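Local structure of transcriptional regulator, LysR family (Eggerthella lenta, 4PZJ) at residues A[4-9]-A[35-39]; A[44-48]-A[58-64]. The protein probably binds cis-regulatory DNA and regulates transcription as a LysR-family regulator, of which this chain is the N-terminal winged helix-turn-helix domain. All blocks are in the same frame, centred on the assembly; numbering follows the deposited sequence.

Contact 1 (A[4-9]-A[35-39]); sequences FRVETF and HIAHL
Arg5 and His38 meet as two flat plates where helix 3-11 crosses helix 29-43 in the LysR-type helix-turn-helix domain. The two short helical segments run at 108° to each other, with axes 9.2 Å apart at closest approach. The Arg5 chain, extended from CG to NE, carries its guanidinium over the His38 imidazole; the centres of the two groups lie 3.3 Å apart and their planes differ by only 4°. Although Arg5 NH2 comes within 3.2 Å of His38 ND1, the angle is wrong for a hydrogen bond, and the pair is a stack. On the opposite face of the guanidinium only a corner of the Phe4 ring, its CZ atom, comes near, with the ring tilted; the flat stack is with His38 alone. Nearer the helix axes, Arg5 CB packs on the isobutyl group of Leu39, while Ile36 CD1 lies against Phe9 CA and CB, extending the apolar floor of the crossing. Tyr18 of helix 18-25 also touches Ile36. His35 is held from two directions: Phe4 turns its CD2-CE2 edge to one face of the imidazole in a T-shaped pair, centroids 4.9 Å apart and planes at 65°, and Thr8 sits at the ring edge. There, His35 ND1 donates to Thr8 OG1 across 2.7 Å, with the hydroxyl oxygen close to the imidazole plane.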
loop_
_atom_site.group_PDB
_atom_site.type_symbol
_atom_site.label_atom_id
_atom_site.label_comp_id
_atom_site.label_asym_id
_atom_site.label_seq_id
_atom_site.Cartn_x
_atom_site.Cartn_y
_atom_site.Cartn_z
ATOM N N PHE A 4 -0.117 0.234 16.458
ATOM C CA PHE A 4 -0.334 1.628 16.805
ATOM C C PHE A 4 -0.034 2.577 15.645
ATOM O O PHE A 4 -0.695 3.587 15.551
ATOM C CB PHE A 4 0.427 2.037 18.042
ATOM C CG PHE A 4 1.904 2.054 17.879
ATOM C CD1 PHE A 4 2.668 0.930 18.192
ATOM C CD2 PHE A 4 2.552 3.214 17.476
ATOM C CE1 PHE A 4 4.046 0.966 18.076
ATOM C CE2 PHE A 4 3.931 3.248 17.366
ATOM C CZ PHE A 4 4.673 2.118 17.661
ATOM N N ARG A 5 0.935 2.248 14.791
ATOM C CA ARG A 5 1.206 3.086 13.609
ATOM C C ARG A 5 0.051 2.950 12.648
ATOM O O ARG A 5 -0.381 3.944 12.059
ATOM C CB ARG A 5 2.529 2.757 12.943
ATOM C CG ARG A 5 3.711 3.067 13.845
ATOM C CD ARG A 5 4.991 3.127 13.067
ATOM N NE ARG A 5 6.088 3.464 13.943
ATOM C CZ ARG A 5 6.945 2.577 14.435
ATOM N NH1 ARG A 5 6.853 1.295 14.099
ATOM N NH2 ARG A 5 7.929 2.985 15.238
ATOM N N VAL A 6 -0.454 1.737 12.497
ATOM C CA VAL A 6 -1.613 1.480 11.646
ATOM C C VAL A 6 -2.816 2.269 12.145
ATOM O O VAL A 6 -3.470 2.959 11.365
ATOM C CB VAL A 6 -1.915 -0.020 11.573
ATOM C CG1 VAL A 6 -3.322 -0.297 11.050
ATOM C CG2 VAL A 6 -0.815 -0.725 10.797
ATOM N N GLU A 7 -3.082 2.224 13.445
ATOM C CA GLU A 7 -4.195 2.955 14.046
ATOM C C GLU A 7 -4.067 4.454 13.816
ATOM O O GLU A 7 -5.033 5.145 13.573
ATOM C CB GLU A 7 -4.209 2.666 15.571
ATOM C CG GLU A 7 -5.259 3.413 16.385
ATOM C CD GLU A 7 -4.928 3.494 17.897
ATOM O OE1 GLU A 7 -3.755 3.247 18.293
ATOM O OE2 GLU A 7 -5.841 3.840 18.699
ATOM N N THR A 8 -2.847 4.997 13.897
ATOM C CA THR A 8 -2.678 6.409 13.681
ATOM C C THR A 8 -2.957 6.734 12.224
ATOM O O THR A 8 -3.655 7.716 11.943
ATOM C CB THR A 8 -1.257 6.845 14.060
ATOM O OG1 THR A 8 -1.107 6.700 15.490
ATOM C CG2 THR A 8 -1.044 8.268 13.721
ATOM N N PHE A 9 -2.420 5.907 11.336
ATOM C CA PHE A 9 -2.636 6.128 9.888
ATOM C C PHE A 9 -4.146 6.145 9.600
ATOM O O PHE A 9 -4.648 7.054 8.907
ATOM C CB PHE A 9 -1.974 5.098 9.018
ATOM C CG PHE A 9 -2.516 5.103 7.595
ATOM C CD1 PHE A 9 -2.198 6.127 6.740
ATOM C CD2 PHE A 9 -3.446 4.146 7.195
ATOM C CE1 PHE A 9 -2.727 6.181 5.459
ATOM C CE2 PHE A 9 -3.988 4.179 5.913
ATOM C CZ PHE A 9 -3.650 5.221 5.060
ATOM N N HIS A 35 4.560 8.703 14.000
ATOM C CA HIS A 35 4.077 7.427 13.584
ATOM C C HIS A 35 3.983 7.329 12.065
ATOM O O HIS A 35 4.403 6.367 11.470
ATOM C CB HIS A 35 2.690 7.147 14.123
ATOM C CG HIS A 35 2.622 6.963 15.617
ATOM N ND1 HIS A 35 1.435 6.994 16.317
ATOM C CD2 HIS A 35 3.592 6.750 16.530
ATOM C CE1 HIS A 35 1.680 6.802 17.606
ATOM N NE2 HIS A 35 2.985 6.652 17.760
ATOM N N ILE A 36 3.353 8.351 11.468
ATOM C CA ILE A 36 3.216 8.429 10.018
ATOM C C ILE A 36 4.600 8.500 9.361
ATOM O O ILE A 36 4.892 7.750 8.439
ATOM C CB ILE A 36 2.399 9.659 9.594
ATOM C CG1 ILE A 36 0.972 9.660 10.180
ATOM C CG2 ILE A 36 2.341 9.774 8.079
ATOM C CD1 ILE A 36 0.168 8.404 9.935
ATOM N N ALA A 37 5.457 9.374 9.871
ATOM C CA ALA A 37 6.789 9.542 9.334
ATOM C C ALA A 37 7.588 8.222 9.342
ATOM O O ALA A 37 8.336 7.934 8.458
ATOM C CB ALA A 37 7.523 10.611 10.098
ATOM N N HIS A 38 7.455 7.426 10.394
ATOM C CA HIS A 38 8.110 6.137 10.408
ATOM C C HIS A 38 7.631 5.215 9.265
ATOM O O HIS A 38 8.422 4.540 8.658
ATOM C CB HIS A 38 7.844 5.507 11.776
ATOM C CG HIS A 38 8.663 4.291 12.055
ATOM N ND1 HIS A 38 9.741 4.304 12.913
ATOM C CD2 HIS A 38 8.556 3.019 11.602
ATOM C CE1 HIS A 38 10.270 3.094 12.969
ATOM N NE2 HIS A 38 9.569 2.296 12.182
ATOM N N LEU A 39 6.313 5.129 9.013
ATOM C CA LEU A 39 5.827 4.315 7.941
ATOM C C LEU A 39 6.349 4.823 6.595
ATOM O O LEU A 39 6.735 4.043 5.752
ATOM C CB LEU A 39 4.284 4.366 7.891
ATOM C CG LEU A 39 3.505 3.737 9.040
ATOM C CD1 LEU A 39 2.029 4.115 8.902
ATOM C CD2 LEU A 39 3.685 2.255 8.977
#

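Contact 2 (A[44-48]-A[58-64]); sequences GVPLF and TDAGALL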
loop_
_atom_site.group_PDB
_atom_site.type_symbol
_atom_site.label_atom_id
_atom_site.label_comp_id
_atom_site.label_asym_id
_atom_site.label_seq_id
_atom_site.Cartn_x
_atom_site.Cartn_y
_atom_site.Cartn_z
ATOM N N GLY A 44 9.242 4.047 2.110
ATOM C CA GLY A 44 9.773 4.899 1.079
ATOM C C GLY A 44 8.754 5.579 0.219
ATOM O O GLY A 44 9.072 6.022 -0.895
ATOM N N VAL A 45 7.529 5.695 0.708
ATOM C CA VAL A 45 6.469 6.364 -0.063
ATOM C C VAL A 45 5.702 7.305 0.863
ATOM O O VAL A 45 5.502 6.977 2.065
ATOM C CB VAL A 45 5.481 5.362 -0.713
ATOM C CG1 VAL A 45 6.172 4.546 -1.799
ATOM C CG2 VAL A 45 4.842 4.454 0.330
ATOM N N PRO A 46 5.265 8.461 0.365
ATOM C CA PRO A 46 4.481 9.354 1.166
ATOM C C PRO A 46 3.030 8.851 1.230
ATOM O O PRO A 46 2.538 8.286 0.247
ATOM C CB PRO A 46 4.481 10.646 0.363
ATOM C CG PRO A 46 4.488 10.175 -1.036
ATOM C CD PRO A 46 5.335 8.929 -1.043
ATOM N N LEU A 47 2.392 9.091 2.357
ATOM C CA LEU A 47 0.998 8.667 2.557
ATOM C C LEU A 47 0.047 9.853 2.515
ATOM O O LEU A 47 -1.152 9.699 2.258
ATOM C CB LEU A 47 0.913 7.939 3.906
ATOM C CG LEU A 47 1.661 6.629 3.933
ATOM C CD1 LEU A 47 1.681 6.113 5.378
ATOM C CD2 LEU A 47 1.180 5.536 2.985
ATOM N N PHE A 48 0.539 11.019 2.849
ATOM C CA PHE A 48 -0.218 12.268 2.832
ATOM C C PHE A 48 0.612 13.369 2.235
ATOM O O PHE A 48 1.833 13.264 2.192
ATOM C CB PHE A 48 -0.605 12.694 4.241
ATOM C CG PHE A 48 -1.480 11.695 4.948
ATOM C CD1 PHE A 48 -2.824 11.643 4.705
ATOM C CD2 PHE A 48 -0.922 10.791 5.839
ATOM C CE1 PHE A 48 -3.604 10.713 5.339
ATOM C CE2 PHE A 48 -1.704 9.874 6.508
ATOM C CZ PHE A 48 -3.054 9.814 6.234
ATOM N N THR A 58 -2.337 10.450 -0.473
ATOM C CA THR A 58 -1.615 10.078 -1.676
ATOM C C THR A 58 -2.091 8.768 -2.313
ATOM O O THR A 58 -2.950 8.068 -1.758
ATOM C CB THR A 58 -0.122 9.927 -1.406
ATOM O OG1 THR A 58 0.059 8.766 -0.578
ATOM C CG2 THR A 58 0.425 11.119 -0.748
ATOM N N ASP A 59 -1.586 8.452 -3.511
ATOM C CA ASP A 59 -1.908 7.179 -4.144
ATOM C C ASP A 59 -1.516 6.017 -3.237
ATOM O O ASP A 59 -2.284 5.085 -3.089
ATOM C CB ASP A 59 -1.231 7.055 -5.496
ATOM C CG ASP A 59 -1.806 8.014 -6.534
ATOM O OD1 ASP A 59 -2.914 8.533 -6.353
ATOM O OD2 ASP A 59 -1.139 8.211 -7.561
ATOM N N ALA A 60 -0.340 6.061 -2.624
ATOM C CA ALA A 60 0.077 4.982 -1.683
ATOM C C ALA A 60 -0.814 4.955 -0.447
ATOM O O ALA A 60 -1.125 3.861 0.086
ATOM C CB ALA A 60 1.520 5.174 -1.256
ATOM N N GLY A 61 -1.239 6.124 0.021
ATOM C CA GLY A 61 -2.170 6.244 1.159
ATOM C C GLY A 61 -3.477 5.511 0.857
ATOM O O GLY A 61 -4.002 4.792 1.678
ATOM N N ALA A 62 -4.017 5.705 -0.349
ATOM C CA ALA A 62 -5.252 5.024 -0.729
ATOM C C ALA A 62 -5.080 3.504 -0.847
ATOM O O ALA A 62 -5.987 2.737 -0.500
ATOM C CB ALA A 62 -5.754 5.637 -2.038
ATOM N N LEU A 63 -3.911 3.031 -1.296
ATOM C CA LEU A 63 -3.631 1.647 -1.451
ATOM C C LEU A 63 -3.550 1.040 -0.039
ATOM O O LEU A 63 -4.160 0.009 0.229
ATOM C CB LEU A 63 -2.302 1.466 -2.177
ATOM C CG LEU A 63 -1.816 0.034 -2.414
ATOM C CD1 LEU A 63 -2.676 -0.745 -3.371
ATOM C CD2 LEU A 63 -0.341 0.048 -2.860
ATOM N N LEU A 64 -2.873 1.746 0.859
ATOM C CA LEU A 64 -2.757 1.279 2.262
ATOM C C LEU A 64 -4.147 1.201 2.895
ATOM O O LEU A 64 -4.488 0.196 3.561
ATOM C CB LEU A 64 -1.838 2.205 3.078
ATOM C CG LEU A 64 -1.607 1.778 4.551
ATOM C CD1 LEU A 64 -1.091 0.364 4.668
ATOM C CD2 LEU A 64 -0.658 2.755 5.195
#
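Thr58 OG1 is gripped twice: it donates to Pro46 O at 2.7 Å and accepts from Gly61 N at 3.0 Å. Thr58 is the N-cap of helix 59-68, and the bond from Gly61 N is its capping bond, so one hydroxyl both caps the helix and ties it to the loop after helix 29-43. With chi1 at 69°, OG1 lies between the backbone N and carbonyl carbon of Thr58, where it can face both partners, while CG2 packs on the Leu47-Phe48 peptide. Next to it, Thr58 N donates to Leu47 O (3.1 Å) in a nearly straight bond that approaches from above the carbonyl plane. Leu47 O also lies 3.8 Å from Gly61 CA, on a side where a beta carbon would collide with it. Apolar contacts flank the polar centre. Ala60 CB touches Val45 CG2 at 3.8 Å, and the methyls of Leu47 meet Leu64 CD2 one helical turn further on. Glu40 of helix 29-43 accepts from Leu47 N, so both the N and the O of this residue are bonded. In this winged helix-turn-helix domain the paired bonds at Thr58 imply a defined junction between the entry to the two-stranded wing and the helix that follows it.

Overall arrangement
Contacts 1 and 2 follow each other along the chain, and their centres lie about 12 Å apart. Helix 29-43 carries half of contact 1 and runs on into the 44-48 loop of contact 2. Phe9 joins them most directly: its ring reaches from helix 3-11 into contact 2, with Phe9 CE2 3.6 Å from Leu64 CG and Phe9 CE1 3.7 Å from Phe48 CZ. A second bridge is Leu39 CB on Leu47 CD1. The two contacts thus share one hydrophobic core. Contact 2 also borders the second subunit, where Val45 packs on Asp59 of that subunit and Leu64 on its Ala67.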